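Local coordinates for probable sulfate-binding lipoprotein SubI (Mycobacterium tuberculosis, PDB 6DDN) that probably binds sulfate outside the cytoplasmic membrane and hands it on for uptake into the cell, at residues 109-112 against 113-116; 148-152 against 153-157; 241-245 against 246-250; 318-321 against 322-326. One frame throughout, in Å; residues are numbered along the deposited sequence.

Interaction 1 of 4, residues 109-112 against 113-116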
ATOM      1  N   PHE A 109      -5.552   3.225  -4.759  1.00 49.52           N
ATOM      2  CA  PHE A 109      -4.386   2.562  -5.315  1.00 49.34           C
ATOM      3  C   PHE A 109      -3.239   2.555  -4.313  1.00 51.39           C
ATOM      4  O   PHE A 109      -3.255   3.255  -3.298  1.00 54.13           O
ATOM      5  CB  PHE A 109      -3.971   3.232  -6.629  1.00 49.73           C
ATOM      6  CG  PHE A 109      -4.947   3.003  -7.745  1.00 51.53           C
ATOM      7  CD1 PHE A 109      -5.642   1.808  -7.833  1.00 52.95           C
ATOM      8  CD2 PHE A 109      -5.184   3.983  -8.694  1.00 56.61           C
ATOM      9  CE1 PHE A 109      -6.548   1.586  -8.855  1.00 53.52           C
ATOM     10  CE2 PHE A 109      -6.090   3.768  -9.720  1.00 58.55           C
ATOM     11  CZ  PHE A 109      -6.773   2.568  -9.798  1.00 55.32           C
ATOM     12  N   SER A 110      -2.238   1.725  -4.612  1.00 57.24           N
ATOM     13  CA  SER A 110      -1.104   1.570  -3.709  1.00 49.62           C
ATOM     14  C   SER A 110      -0.277   2.844  -3.628  1.00 51.33           C
ATOM     15  O   SER A 110       0.172   3.231  -2.543  1.00 52.88           O
ATOM     16  CB  SER A 110      -0.232   0.400  -4.165  1.00 50.80           C
ATOM     17  OG  SER A 110       0.983   0.357  -3.438  1.00 53.22           O
ATOM     18  N   VAL A 111      -0.064   3.510  -4.761  1.00 51.73           N
ATOM     19  CA  VAL A 111       0.832   4.654  -4.837  1.00 54.28           C
ATOM     20  C   VAL A 111       0.151   5.789  -5.589  1.00 54.24           C
ATOM     21  O   VAL A 111      -0.703   5.566  -6.453  1.00 52.59           O
ATOM     22  CB  VAL A 111       2.169   4.278  -5.512  1.00 59.60           C
ATOM     23  CG1 VAL A 111       2.933   3.275  -4.662  1.00 57.67           C
ATOM     24  CG2 VAL A 111       1.915   3.711  -6.900  1.00 59.67           C
ATOM     25  N   GLU A 112       0.544   7.018  -5.252  1.00 56.71           N
ATOM     26  CA  GLU A 112      -0.027   8.194  -5.904  1.00 57.72           C
ATOM     27  C   GLU A 112       0.132   8.202  -7.423  1.00 60.51           C
ATOM     28  O   GLU A 112      -0.811   8.643  -8.104  1.00 61.13           O
ATOM     29  CB  GLU A 112       0.581   9.464  -5.292  1.00 61.45           C
ATOM     30  CG  GLU A 112       0.082  10.766  -5.909  1.00 64.72           C
ATOM     31  CD  GLU A 112       0.929  11.225  -7.080  1.00 67.17           C
ATOM     32  OE1 GLU A 112       0.439  12.044  -7.885  1.00 70.57           O
ATOM     33  OE2 GLU A 112       2.082  10.762  -7.199  1.00 68.72           O
ATOM     34  N   PRO A 113       1.263   7.779  -8.012  1.00 60.71           N
ATOM     35  CA  PRO A 113       1.343   7.729  -9.485  1.00 61.25           C
ATOM     36  C   PRO A 113       0.165   7.036 -10.149  1.00 59.40           C
ATOM     37  O   PRO A 113      -0.266   7.454 -11.231  1.00 62.28           O
ATOM     38  CB  PRO A 113       2.646   6.963  -9.730  1.00 63.10           C
ATOM     39  CG  PRO A 113       3.479   7.269  -8.553  1.00 64.71           C
ATOM     40  CD  PRO A 113       2.576   7.519  -7.390  1.00 62.28           C
ATOM     41  N   ASP A 114      -0.370   5.986  -9.525  1.00 55.99           N
ATOM     42  CA  ASP A 114      -1.517   5.290 -10.092  1.00 54.76           C
ATOM     43  C   ASP A 114      -2.781   6.140 -10.053  1.00 56.85           C
ATOM     44  O   ASP A 114      -3.751   5.819 -10.748  1.00 55.72           O
ATOM     45  CB  ASP A 114      -1.733   3.966  -9.362  1.00 50.87           C
ATOM     46  CG  ASP A 114      -0.603   2.982  -9.600  1.00 52.16           C
ATOM     47  OD1 ASP A 114      -0.030   2.994 -10.710  1.00 54.24           O
ATOM     48  OD2 ASP A 114      -0.284   2.201  -8.681  1.00 51.66           O
ATOM     49  N   ILE A 115      -2.792   7.207  -9.258  1.00 53.24           N
ATOM     50  CA  ILE A 115      -3.863   8.196  -9.336  1.00 54.75           C
ATOM     51  C   ILE A 115      -3.556   9.245 -10.395  1.00 62.27           C
ATOM     52  O   ILE A 115      -4.449   9.675 -11.129  1.00 65.24           O
ATOM     53  CB  ILE A 115      -4.096   8.845  -7.956  1.00 53.95           C
ATOM     54  CG1 ILE A 115      -4.488   7.788  -6.922  1.00 52.02           C
ATOM     55  CG2 ILE A 115      -5.174   9.907  -8.045  1.00 55.35           C
ATOM     56  CD1 ILE A 115      -5.822   7.130  -7.194  1.00 49.30           C
ATOM     57  N   ALA A 116      -2.287   9.652 -10.496  1.00 50.24           N
ATOM     58  CA  ALA A 116      -1.896  10.658 -11.477  1.00 52.25           C
ATOM     59  C   ALA A 116      -2.155  10.192 -12.903  1.00 55.34           C
ATOM     60  O   ALA A 116      -2.499  11.010 -13.766  1.00 59.59           O
ATOM     61  CB  ALA A 116      -0.423  11.022 -11.294  1.00 51.93           C
TER
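The Phe109 ring and the Asp114 carboxylate stand nearly perpendicular, with 88° between their planes, where the loop after strand 106-108 turns into helix 113-120. The carboxylate tip is not what the ring touches: CD2 of Phe109 comes obliquely to 3.1 Å from Asp114 O, and to 3.5 Å from Asp114 CB. That same CD2 meets the end methyl CD1 of Ile115 at 3.5 Å. A chi1 of -69°, with CG beside the Phe109 backbone N, swings the ring over to the helix. Val111 attends to the other end of Asp114, its CG2 methyl lying 3.2 Å from OD2. Glu112 and Pro113 cross at about a right angle. A bend at chi2 (-90°) folds the glutamate back, so that OE2 rests 3.3 Å from Pro113 CD and OE1 points to Ala116 CB. The backbone closes the first helical turn: Asp114 N bonds to Val111 O, while Glu112 O takes both Ile115 N at 2.7 Å and Ala116 N at 3.0 Å. Ser91 OG bonds to Asp114 OD2 and Ser110 N, tying the helix start to the loop, and Arg117 makes a salt bridge to OD1. A sulfate about 6 Å from the Asp114 side chain may mark an anion pocket. Gripped at both oxygens, the buried aspartate should keep its rotation; Arg117 and the Ser91 hydroxyl probably favour its charged form, as would the nearby helix start.

Interaction 2 of 4, residues 148-152 against 153-157. With SO4 (sulfate ion), chain G.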
ATOM      1  N   ALA A 148       7.251 -18.276  10.773  1.00 49.34           N
ATOM      2  CA  ALA A 148       6.952 -18.308  12.201  1.00 51.47           C
ATOM      3  C   ALA A 148       8.202 -18.582  13.025  1.00 55.63           C
ATOM      4  O   ALA A 148       8.894 -19.581  12.813  1.00 57.23           O
ATOM      5  CB  ALA A 148       5.885 -19.367  12.482  1.00 52.97           C
ATOM      6  N   GLY A 149       8.489 -17.678  13.961  1.00 54.18           N
ATOM      7  CA  GLY A 149       9.671 -17.763  14.787  1.00 52.60           C
ATOM      8  C   GLY A 149      10.900 -17.091  14.220  1.00 50.99           C
ATOM      9  O   GLY A 149      11.938 -17.076  14.895  1.00 54.46           O
ATOM     10  N   ASN A 150      10.812 -16.521  13.020  1.00 50.01           N
ATOM     11  CA  ASN A 150      11.957 -15.955  12.316  1.00 49.11           C
ATOM     12  C   ASN A 150      13.128 -16.941  12.316  1.00 54.32           C
ATOM     13  O   ASN A 150      14.185 -16.655  12.887  1.00 52.44           O
ATOM     14  CB  ASN A 150      12.373 -14.621  12.922  1.00 48.82           C
ATOM     15  CG  ASN A 150      13.176 -13.763  11.957  1.00 51.98           C
ATOM     16  OD1 ASN A 150      13.681 -14.250  10.945  1.00 60.27           O
ATOM     17  ND2 ASN A 150      13.300 -12.480  12.272  1.00 50.07           N
ATOM     18  N   PRO A 151      12.963 -18.111  11.690  1.00 60.55           N
ATOM     19  CA  PRO A 151      13.993 -19.157  11.810  1.00 58.71           C
ATOM     20  C   PRO A 151      15.359 -18.709  11.339  1.00 58.39           C
ATOM     21  O   PRO A 151      16.374 -19.163  11.880  1.00 62.66           O
ATOM     22  CB  PRO A 151      13.442 -20.295  10.936  1.00 58.18           C
ATOM     23  CG  PRO A 151      11.985 -19.980  10.742  1.00 55.85           C
ATOM     24  CD  PRO A 151      11.891 -18.494  10.755  1.00 55.57           C
ATOM     25  N   LYS A 152      15.415 -17.818  10.354  1.00 55.74           N
ATOM     26  CA  LYS A 152      16.673 -17.333   9.811  1.00 57.29           C
ATOM     27  C   LYS A 152      17.099 -16.002  10.416  1.00 52.06           C
ATOM     28  O   LYS A 152      18.096 -15.425   9.971  1.00 52.66           O
ATOM     29  CB  LYS A 152      16.576 -17.225   8.293  1.00 57.64           C
ATOM     30  CG  LYS A 152      16.625 -18.579   7.616  1.00 59.87           C
ATOM     31  CD  LYS A 152      16.052 -18.539   6.220  1.00 60.09           C
ATOM     32  CE  LYS A 152      16.043 -19.930   5.623  1.00 60.10           C
ATOM     33  NZ  LYS A 152      17.385 -20.574   5.708  1.00 61.98           N
ATOM     34  N   ASN A 153      16.367 -15.507  11.414  1.00 44.49           N
ATOM     35  CA  ASN A 153      16.771 -14.343  12.200  1.00 47.96           C
ATOM     36  C   ASN A 153      16.971 -13.116  11.306  1.00 52.24           C
ATOM     37  O   ASN A 153      18.059 -12.544  11.213  1.00 55.25           O
ATOM     38  CB  ASN A 153      18.036 -14.658  13.009  1.00 51.06           C
ATOM     39  CG  ASN A 153      18.372 -13.577  14.012  1.00 50.33           C
ATOM     40  OD1 ASN A 153      17.488 -13.021  14.663  1.00 51.73           O
ATOM     41  ND2 ASN A 153      19.658 -13.275  14.144  1.00 48.57           N
ATOM     42  N   ILE A 154      15.891 -12.728  10.637  1.00 50.38           N
ATOM     43  CA  ILE A 154      15.892 -11.552   9.775  1.00 50.35           C
ATOM     44  C   ILE A 154      15.432 -10.356  10.598  1.00 55.13           C
ATOM     45  O   ILE A 154      14.316 -10.353  11.130  1.00 58.99           O
ATOM     46  CB  ILE A 154      14.991 -11.759   8.548  1.00 47.66           C
ATOM     47  CG1 ILE A 154      15.278 -13.114   7.897  1.00 50.67           C
ATOM     48  CG2 ILE A 154      15.184 -10.634   7.551  1.00 46.83           C
ATOM     49  CD1 ILE A 154      16.636 -13.195   7.232  1.00 54.11           C
ATOM     50  N   ARG A 155      16.291  -9.342  10.710  1.00 58.57           N
ATOM     51  CA  ARG A 155      15.984  -8.157  11.505  1.00 57.07           C
ATOM     52  C   ARG A 155      16.234  -6.833  10.795  1.00 52.77           C
ATOM     53  O   ARG A 155      15.721  -5.808  11.262  1.00 52.56           O
ATOM     54  CB  ARG A 155      16.791  -8.156  12.815  1.00 58.53           C
ATOM     55  CG  ARG A 155      16.704  -9.435  13.635  1.00 61.15           C
ATOM     56  CD  ARG A 155      15.465  -9.474  14.517  1.00 69.48           C
ATOM     57  NE  ARG A 155      15.215 -10.823  15.022  1.00 78.09           N
ATOM     58  CZ  ARG A 155      14.063 -11.230  15.546  1.00 81.03           C
ATOM     59  NH1 ARG A 155      13.038 -10.392  15.640  1.00 84.24           N
ATOM     60  NH2 ARG A 155      13.934 -12.477  15.977  1.00 78.40           N
ATOM     61  N   ASP A 156      16.995  -6.804   9.704  1.00 50.18           N
ATOM     62  CA  ASP A 156      17.348  -5.532   9.087  1.00 55.00           C
ATOM     63  C   ASP A 156      17.635  -5.745   7.605  1.00 54.46           C
ATOM     64  O   ASP A 156      17.668  -6.874   7.112  1.00 56.15           O
ATOM     65  CB  ASP A 156      18.526  -4.874   9.825  1.00 58.98           C
ATOM     66  CG  ASP A 156      19.842  -5.623   9.658  1.00 62.98           C
ATOM     67  OD1 ASP A 156      20.840  -5.176  10.260  1.00 66.80           O
ATOM     68  OD2 ASP A 156      19.900  -6.645   8.944  1.00 65.38           O
ATOM     69  N   TRP A 157      17.848  -4.630   6.899  1.00 53.68           N
ATOM     70  CA  TRP A 157      18.003  -4.692   5.449  1.00 47.58           C
ATOM     71  C   TRP A 157      19.253  -5.458   5.040  1.00 51.14           C
ATOM     72  O   TRP A 157      19.259  -6.115   3.994  1.00 55.11           O
ATOM     73  CB  TRP A 157      18.026  -3.282   4.865  1.00 48.10           C
ATOM     74  CG  TRP A 157      16.671  -2.655   4.835  1.00 48.06           C
ATOM     75  CD1 TRP A 157      16.234  -1.615   5.597  1.00 49.81           C
ATOM     76  CD2 TRP A 157      15.566  -3.041   4.013  1.00 47.06           C
ATOM     77  NE1 TRP A 157      14.928  -1.323   5.299  1.00 49.42           N
ATOM     78  CE2 TRP A 157      14.494  -2.185   4.328  1.00 47.42           C
ATOM     79  CE3 TRP A 157      15.379  -4.025   3.038  1.00 51.40           C
ATOM     80  CZ2 TRP A 157      13.253  -2.283   3.705  1.00 50.34           C
ATOM     81  CZ3 TRP A 157      14.146  -4.120   2.417  1.00 50.92           C
ATOM     82  CH2 TRP A 157      13.098  -3.254   2.755  1.00 51.40           C
TER
HETATM   83  S   SO4 G 405      18.262  -0.816   8.555  1.00121.53           S
HETATM   84  O1  SO4 G 405      17.055  -0.242   7.976  1.00122.34           O
HETATM   85  O2  SO4 G 405      18.187  -2.265   8.443  1.00117.23           O
HETATM   86  O3  SO4 G 405      19.437  -0.338   7.834  1.00125.12           O
HETATM   87  O4  SO4 G 405      18.348  -0.425   9.958  1.00123.59           O
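Asn150 reaches across the turn to Ile154 and Arg155. Its CB lies 4.0 Å from Arg155 NH2, and a chi1 of -159° sends CG away from the Asn150 backbone N and carries it to 3.2 Å from Ile154 N. At the tip the amide uses both its ends on one residue. OD1 accepts from Ile154 N at 2.7 Å, an almost straight bond (176°), and also touches the Ile154 side chain at CG1, 3.6 Å away. ND2 donates to Ile154 O at 2.6 Å, with that oxygen in the amide plane. The same ND2 sits over the centre of one guanidinium face of Arg155, 3.6 Å from CZ. In its own plane the guanidinium is fixed from NE, which bonds to Asn153 OD1 at 3.2 Å. The backbone closes a type I beta turn, Asn153 N bonding to Asn150 O at 2.9 Å, and Arg162 holds the carbonyls of Lys152 and Asn153 from outside. Farther on, Trp157 N bonds to O2 of a sulfate, probably from the crystallisation liquor. The buried Asn150 amide thus satisfies both the N-H and the carbonyl of Ile154, pinning the loop much as a neighbouring strand would, though with a side chain.

Interaction 3 of 4, residues 241-245 against 246-250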
ATOM      1  N   ILE A 241      -0.279  -8.246   8.897  1.00 47.21           N
ATOM      2  CA  ILE A 241      -1.283  -8.402   9.946  1.00 46.11           C
ATOM      3  C   ILE A 241      -2.445  -9.250   9.448  1.00 45.06           C
ATOM      4  O   ILE A 241      -2.939 -10.133  10.160  1.00 49.30           O
ATOM      5  CB  ILE A 241      -1.755  -7.021  10.438  1.00 46.51           C
ATOM      6  CG1 ILE A 241      -0.636  -6.320  11.209  1.00 48.84           C
ATOM      7  CG2 ILE A 241      -2.996  -7.153  11.302  1.00 47.89           C
ATOM      8  CD1 ILE A 241      -0.898  -4.855  11.463  1.00 49.28           C
ATOM      9  N   ALA A 242      -2.895  -9.002   8.217  1.00 42.72           N
ATOM     10  CA  ALA A 242      -4.026  -9.754   7.684  1.00 47.29           C
ATOM     11  C   ALA A 242      -3.653 -11.209   7.434  1.00 52.25           C
ATOM     12  O   ALA A 242      -4.466 -12.112   7.668  1.00 58.01           O
ATOM     13  CB  ALA A 242      -4.531  -9.098   6.400  1.00 47.69           C
ATOM     14  N   THR A 243      -2.431 -11.457   6.961  1.00 49.28           N
ATOM     15  CA  THR A 243      -1.998 -12.829   6.712  1.00 52.53           C
ATOM     16  C   THR A 243      -1.845 -13.599   8.019  1.00 59.72           C
ATOM     17  O   THR A 243      -2.304 -14.742   8.132  1.00 62.71           O
ATOM     18  CB  THR A 243      -0.684 -12.832   5.927  1.00 51.92           C
ATOM     19  OG1 THR A 243      -0.833 -12.041   4.742  1.00 57.40           O
ATOM     20  CG2 THR A 243      -0.304 -14.251   5.539  1.00 46.64           C
ATOM     21  N   GLU A 244      -1.193 -12.988   9.012  1.00 58.32           N
ATOM     22  CA  GLU A 244      -1.081 -13.599  10.334  1.00 55.75           C
ATOM     23  C   GLU A 244      -2.448 -13.983  10.880  1.00 56.10           C
ATOM     24  O   GLU A 244      -2.642 -15.091  11.394  1.00 60.37           O
ATOM     25  CB  GLU A 244      -0.397 -12.630  11.297  1.00 59.34           C
ATOM     26  CG  GLU A 244       1.106 -12.714  11.337  1.00 68.26           C
ATOM     27  CD  GLU A 244       1.741 -11.351  11.515  1.00 72.51           C
ATOM     28  OE1 GLU A 244       1.110 -10.483  12.155  1.00 73.45           O
ATOM     29  OE2 GLU A 244       2.863 -11.142  11.012  1.00 72.81           O
ATOM     30  N   ARG A 245      -3.411 -13.066  10.779  1.00 50.53           N
ATOM     31  CA  ARG A 245      -4.734 -13.285  11.347  1.00 55.68           C
ATOM     32  C   ARG A 245      -5.501 -14.393  10.644  1.00 54.84           C
ATOM     33  O   ARG A 245      -6.410 -14.976  11.244  1.00 58.74           O
ATOM     34  CB  ARG A 245      -5.542 -11.995  11.294  1.00 57.60           C
ATOM     35  CG  ARG A 245      -5.138 -10.976  12.326  1.00 61.20           C
ATOM     36  CD  ARG A 245      -5.985  -9.739  12.173  1.00 62.70           C
ATOM     37  NE  ARG A 245      -5.772  -8.787  13.255  1.00 67.40           N
ATOM     38  CZ  ARG A 245      -6.071  -7.496  13.166  1.00 69.10           C
ATOM     39  NH1 ARG A 245      -6.591  -7.015  12.045  1.00 64.94           N
ATOM     40  NH2 ARG A 245      -5.851  -6.689  14.192  1.00 73.78           N
ATOM     41  N   ALA A 246      -5.171 -14.686   9.391  1.00 49.67           N
ATOM     42  CA  ALA A 246      -5.778 -15.799   8.678  1.00 53.15           C
ATOM     43  C   ALA A 246      -5.222 -17.149   9.116  1.00 58.01           C
ATOM     44  O   ALA A 246      -5.465 -18.151   8.437  1.00 64.12           O
ATOM     45  CB  ALA A 246      -5.593 -15.623   7.169  1.00 50.17           C
ATOM     46  N   GLY A 247      -4.486 -17.198  10.224  1.00 59.50           N
ATOM     47  CA  GLY A 247      -3.912 -18.434  10.709  1.00 68.32           C
ATOM     48  C   GLY A 247      -2.723 -18.943   9.929  1.00 71.30           C
ATOM     49  O   GLY A 247      -2.354 -20.112  10.089  1.00 77.11           O
ATOM     50  N   LYS A 248      -2.113 -18.111   9.087  1.00 69.88           N
ATOM     51  CA  LYS A 248      -0.955 -18.572   8.336  1.00 69.25           C
ATOM     52  C   LYS A 248       0.308 -18.443   9.187  1.00 71.10           C
ATOM     53  O   LYS A 248       0.511 -17.420   9.848  1.00 76.66           O
ATOM     54  CB  LYS A 248      -0.802 -17.778   7.040  1.00 66.73           C
ATOM     55  CG  LYS A 248      -1.855 -18.107   5.987  1.00 73.44           C
ATOM     56  CD  LYS A 248      -2.308 -19.561   6.080  1.00 80.10           C
ATOM     57  CE  LYS A 248      -3.061 -20.002   4.833  1.00 81.59           C
ATOM     58  NZ  LYS A 248      -2.324 -21.056   4.080  1.00 82.23           N
ATOM     59  N   PRO A 249       1.168 -19.461   9.190  1.00 59.08           N
ATOM     60  CA  PRO A 249       2.321 -19.488  10.114  1.00 61.31           C
ATOM     61  C   PRO A 249       3.436 -18.541   9.687  1.00 63.43           C
ATOM     62  O   PRO A 249       4.511 -18.932   9.217  1.00 56.52           O
ATOM     63  CB  PRO A 249       2.741 -20.960  10.065  1.00 58.33           C
ATOM     64  CG  PRO A 249       2.410 -21.377   8.678  1.00 55.91           C
ATOM     65  CD  PRO A 249       1.149 -20.633   8.299  1.00 53.43           C
ATOM     66  N   VAL A 250       3.176 -17.243   9.853  1.00 59.30           N
ATOM     67  CA  VAL A 250       4.145 -16.199   9.552  1.00 56.83           C
ATOM     68  C   VAL A 250       4.093 -15.153  10.658  1.00 56.52           C
ATOM     69  O   VAL A 250       3.132 -15.072  11.425  1.00 57.46           O
ATOM     70  CB  VAL A 250       3.884 -15.535   8.181  1.00 53.22           C
ATOM     71  CG1 VAL A 250       4.115 -16.524   7.046  1.00 55.46           C
ATOM     72  CG2 VAL A 250       2.474 -14.977   8.129  1.00 50.90           C
TER
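Thr243 turns its methyl to Lys248 and Val250 because CG2 stands anti to its own backbone N, while OG1 (chi1 -54°) goes beside that N and bonds back to Glu239 O. CG2 then lies 3.9 Å from Lys248 CB and 3.9 Å from Val250 CG2, crossing each side chain at a slant. Glu244 bends at chi2 and brings its CG to 3.1 Å from Val250 O; the carboxylate carries on to His252, whose ND1 is bonded to OE2. Lys248 joins in through its base, and its amine leads away. Along the backbone the bonding passes from four residues back, Ala246 N to Ala242 O at 3.2 Å, to three back, Gly247 N to Glu244 O at 3.0 Å; a bond from Ala246 N to Thr243 O is weak. An inverse gamma turn centred on Pro249 follows, with Val250 N bonded to Lys248 O at 2.7 Å. Phe225 and Val226 of helix 218-227 flank the apolar patch. The whole is a helix C-terminus at which Ala246 leaves the helix and Gly247 follows with a positive phi (74°) that favours glycine, leading into strand 250-253. Strands 232-236 and 250-253 both run antiparallel to strand 138-147, hence parallel to each other, so helix 237-245 fits the link of a beta-alpha-beta crossover, a recurring unit of periplasmic binding-protein folds.

Interaction 4 of 4, residues 318-321 against 322-326. With SO4 (sulfate ion), chain H.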
ATOM      1  N   LYS A 318      13.546   5.011  11.978  1.00 51.42           N
ATOM      2  CA  LYS A 318      13.533   6.046  10.951  1.00 54.70           C
ATOM      3  C   LYS A 318      12.413   5.751   9.967  1.00 54.85           C
ATOM      4  O   LYS A 318      12.417   4.698   9.321  1.00 55.02           O
ATOM      5  CB  LYS A 318      14.876   6.118  10.227  1.00 55.69           C
ATOM      6  CG  LYS A 318      14.921   7.170   9.137  1.00 56.42           C
ATOM      7  CD  LYS A 318      14.650   8.547   9.711  1.00 57.29           C
ATOM      8  CE  LYS A 318      14.822   9.629   8.665  1.00 60.47           C
ATOM      9  NZ  LYS A 318      14.587  10.979   9.244  1.00 61.32           N
ATOM     10  N   LEU A 319      11.465   6.676   9.852  1.00 55.13           N
ATOM     11  CA  LEU A 319      10.347   6.557   8.917  1.00 55.27           C
ATOM     12  C   LEU A 319      10.635   7.458   7.721  1.00 60.24           C
ATOM     13  O   LEU A 319      10.456   8.677   7.788  1.00 66.88           O
ATOM     14  CB  LEU A 319       9.030   6.927   9.592  1.00 55.60           C
ATOM     15  CG  LEU A 319       7.773   6.650   8.764  1.00 57.57           C
ATOM     16  CD1 LEU A 319       7.649   5.163   8.467  1.00 51.29           C
ATOM     17  CD2 LEU A 319       6.525   7.168   9.468  1.00 57.02           C
ATOM     18  N   TRP A 320      11.089   6.855   6.628  1.00 50.40           N
ATOM     19  CA  TRP A 320      11.334   7.596   5.400  1.00 49.53           C
ATOM     20  C   TRP A 320      10.023   7.845   4.668  1.00 47.08           C
ATOM     21  O   TRP A 320       9.151   6.973   4.612  1.00 48.90           O
ATOM     22  CB  TRP A 320      12.299   6.829   4.497  1.00 51.84           C
ATOM     23  CG  TRP A 320      13.686   6.712   5.050  1.00 51.40           C
ATOM     24  CD1 TRP A 320      14.294   5.577   5.506  1.00 47.91           C
ATOM     25  CD2 TRP A 320      14.641   7.769   5.203  1.00 51.26           C
ATOM     26  NE1 TRP A 320      15.568   5.864   5.935  1.00 47.07           N
ATOM     27  CE2 TRP A 320      15.805   7.203   5.759  1.00 47.14           C
ATOM     28  CE3 TRP A 320      14.624   9.139   4.924  1.00 53.65           C
ATOM     29  CZ2 TRP A 320      16.940   7.958   6.042  1.00 46.63           C
ATOM     30  CZ3 TRP A 320      15.753   9.887   5.205  1.00 53.53           C
ATOM     31  CH2 TRP A 320      16.895   9.295   5.758  1.00 49.92           C
ATOM     32  N   THR A 321       9.886   9.042   4.105  1.00 49.02           N
ATOM     33  CA  THR A 321       8.701   9.425   3.354  1.00 54.36           C
ATOM     34  C   THR A 321       9.089   9.823   1.937  1.00 57.84           C
ATOM     35  O   THR A 321      10.243  10.156   1.655  1.00 60.96           O
ATOM     36  CB  THR A 321       7.956  10.584   4.029  1.00 60.62           C
ATOM     37  OG1 THR A 321       8.750  11.774   3.950  1.00 70.75           O
ATOM     38  CG2 THR A 321       7.682  10.261   5.488  1.00 55.84           C
ATOM     39  N   ILE A 322       8.098   9.789   1.041  1.00 57.09           N
ATOM     40  CA  ILE A 322       8.336  10.191  -0.343  1.00 58.83           C
ATOM     41  C   ILE A 322       8.769  11.649  -0.413  1.00 67.12           C
ATOM     42  O   ILE A 322       9.479  12.050  -1.342  1.00 72.61           O
ATOM     43  CB  ILE A 322       7.084   9.920  -1.207  1.00 60.44           C
ATOM     44  CG1 ILE A 322       7.485   9.589  -2.645  1.00 62.01           C
ATOM     45  CG2 ILE A 322       6.131  11.109  -1.191  1.00 65.49           C
ATOM     46  CD1 ILE A 322       8.165   8.251  -2.790  1.00 58.58           C
ATOM     47  N   ALA A 323       8.369  12.459   0.571  1.00 72.34           N
ATOM     48  CA  ALA A 323       8.798  13.852   0.600  1.00 67.47           C
ATOM     49  C   ALA A 323      10.281  13.971   0.926  1.00 86.60           C
ATOM     50  O   ALA A 323      10.935  14.926   0.491  1.00 88.10           O
ATOM     51  CB  ALA A 323       7.964  14.639   1.609  1.00 69.76           C
ATOM     52  N   ASP A 324      10.825  13.019   1.691  1.00 78.91           N
ATOM     53  CA  ASP A 324      12.257  13.023   1.972  1.00 76.12           C
ATOM     54  C   ASP A 324      13.069  12.878   0.695  1.00 73.99           C
ATOM     55  O   ASP A 324      14.178  13.418   0.598  1.00 76.60           O
ATOM     56  CB  ASP A 324      12.610  11.898   2.947  1.00 75.12           C
ATOM     57  CG  ASP A 324      11.840  11.987   4.251  1.00 76.21           C
ATOM     58  OD1 ASP A 324      10.724  12.546   4.244  1.00 81.05           O
ATOM     59  OD2 ASP A 324      12.345  11.494   5.282  1.00 71.31           O
ATOM     60  N   LEU A 325      12.539  12.161  -0.290  1.00 69.53           N
ATOM     61  CA  LEU A 325      13.219  11.936  -1.554  1.00 67.34           C
ATOM     62  C   LEU A 325      12.820  12.945  -2.621  1.00 76.10           C
ATOM     63  O   LEU A 325      13.094  12.719  -3.804  1.00 83.08           O
ATOM     64  CB  LEU A 325      12.943  10.515  -2.049  1.00 61.46           C
ATOM     65  CG  LEU A 325      13.510   9.393  -1.176  1.00 58.72           C
ATOM     66  CD1 LEU A 325      13.597   8.088  -1.950  1.00 57.74           C
ATOM     67  CD2 LEU A 325      14.874   9.786  -0.632  1.00 61.65           C
ATOM     68  N   GLY A 326      12.185  14.047  -2.232  1.00 77.82           N
ATOM     69  CA  GLY A 326      11.766  15.055  -3.182  1.00 81.17           C
ATOM     70  C   GLY A 326      10.414  14.822  -3.812  1.00 81.07           C
ATOM     71  O   GLY A 326      10.121  15.426  -4.850  1.00 87.13           O
TER
HETATM   72  S   SO4 H 406      11.137   9.452  12.041  1.00131.90           S
HETATM   73  O1  SO4 H 406       9.837  10.084  11.812  1.00131.83           O
HETATM   74  O2  SO4 H 406      11.003   8.429  13.080  1.00133.39           O
HETATM   75  O3  SO4 H 406      11.603   8.831  10.802  1.00131.34           O
HETATM   76  O4  SO4 H 406      12.107  10.464  12.461  1.00131.67           O
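The exit of strand 318-320 into a short turn of helical backbone angles is where Thr321 and Trp320 meet Asp324, and a type I beta turn from Ala323 to Gly326 completes it. Asp324 N gives a weak bond to Thr321 O at 2.9 Å and another weak one to Thr321 OG1. The place of OG1 is doubtful, because it is modelled implausibly near Asp324 OD1. Asp324 CG, beside its backbone N (chi1 -57°), swings back along the strand end, and OD2 arrives obliquely 3.3 Å from Trp320 CE3. Ring and carboxylate planes are 79° apart, while Asp324 CB lies at the ring edge, 3.9 Å from CE3. Lys318 CG lies over one face of the indole, offset toward the rim. From there the bend at chi2 (60°) carries its amine to 4.6 Å from Asp324 OD2, too long for a salt bridge. Leu319 N bonds to O3 of a sulfate, probably from the crystallisation liquor, at a doubtfully short 2.4 Å. Strand 257-267 runs parallel alongside, and its Gln257 OE1 accepts from Trp320 NE1. Gly326 N bonded to Ala323 O, and Ile322 and Leu325 packed on Leu183 of helix 177-190, also hold the turn. Asp324 OD2 set against indole CE3 supplements the weak bonds across the junction, and Lys318 may lend some electrostatic balance to both Asp324 and the anion.

How the interactions relate
Interactions 2 and 3 are neighbours, their centres 16 Å apart, and they touch through the backbone: Ala148 N lies 3.2 Å from Pro249 O, a probable hydrogen bond joining the two loops. Both lie across the chain's centre from interaction 1. Interaction 4 comes within about 7 Å, nearest atoms, of interaction 1 and also of interaction 2. Trp328 bridges the first gap, touching Pro113 and Ile322. Gln257 bridges the second, bonding Trp157 and Trp320 as well as the sulfate beside Trp157. The sulfates probably come from the crystallisation liquor, yet the one near Asp114 in interaction 1 may mark a sulfate pocket, which would suit a probable sulfate carrier.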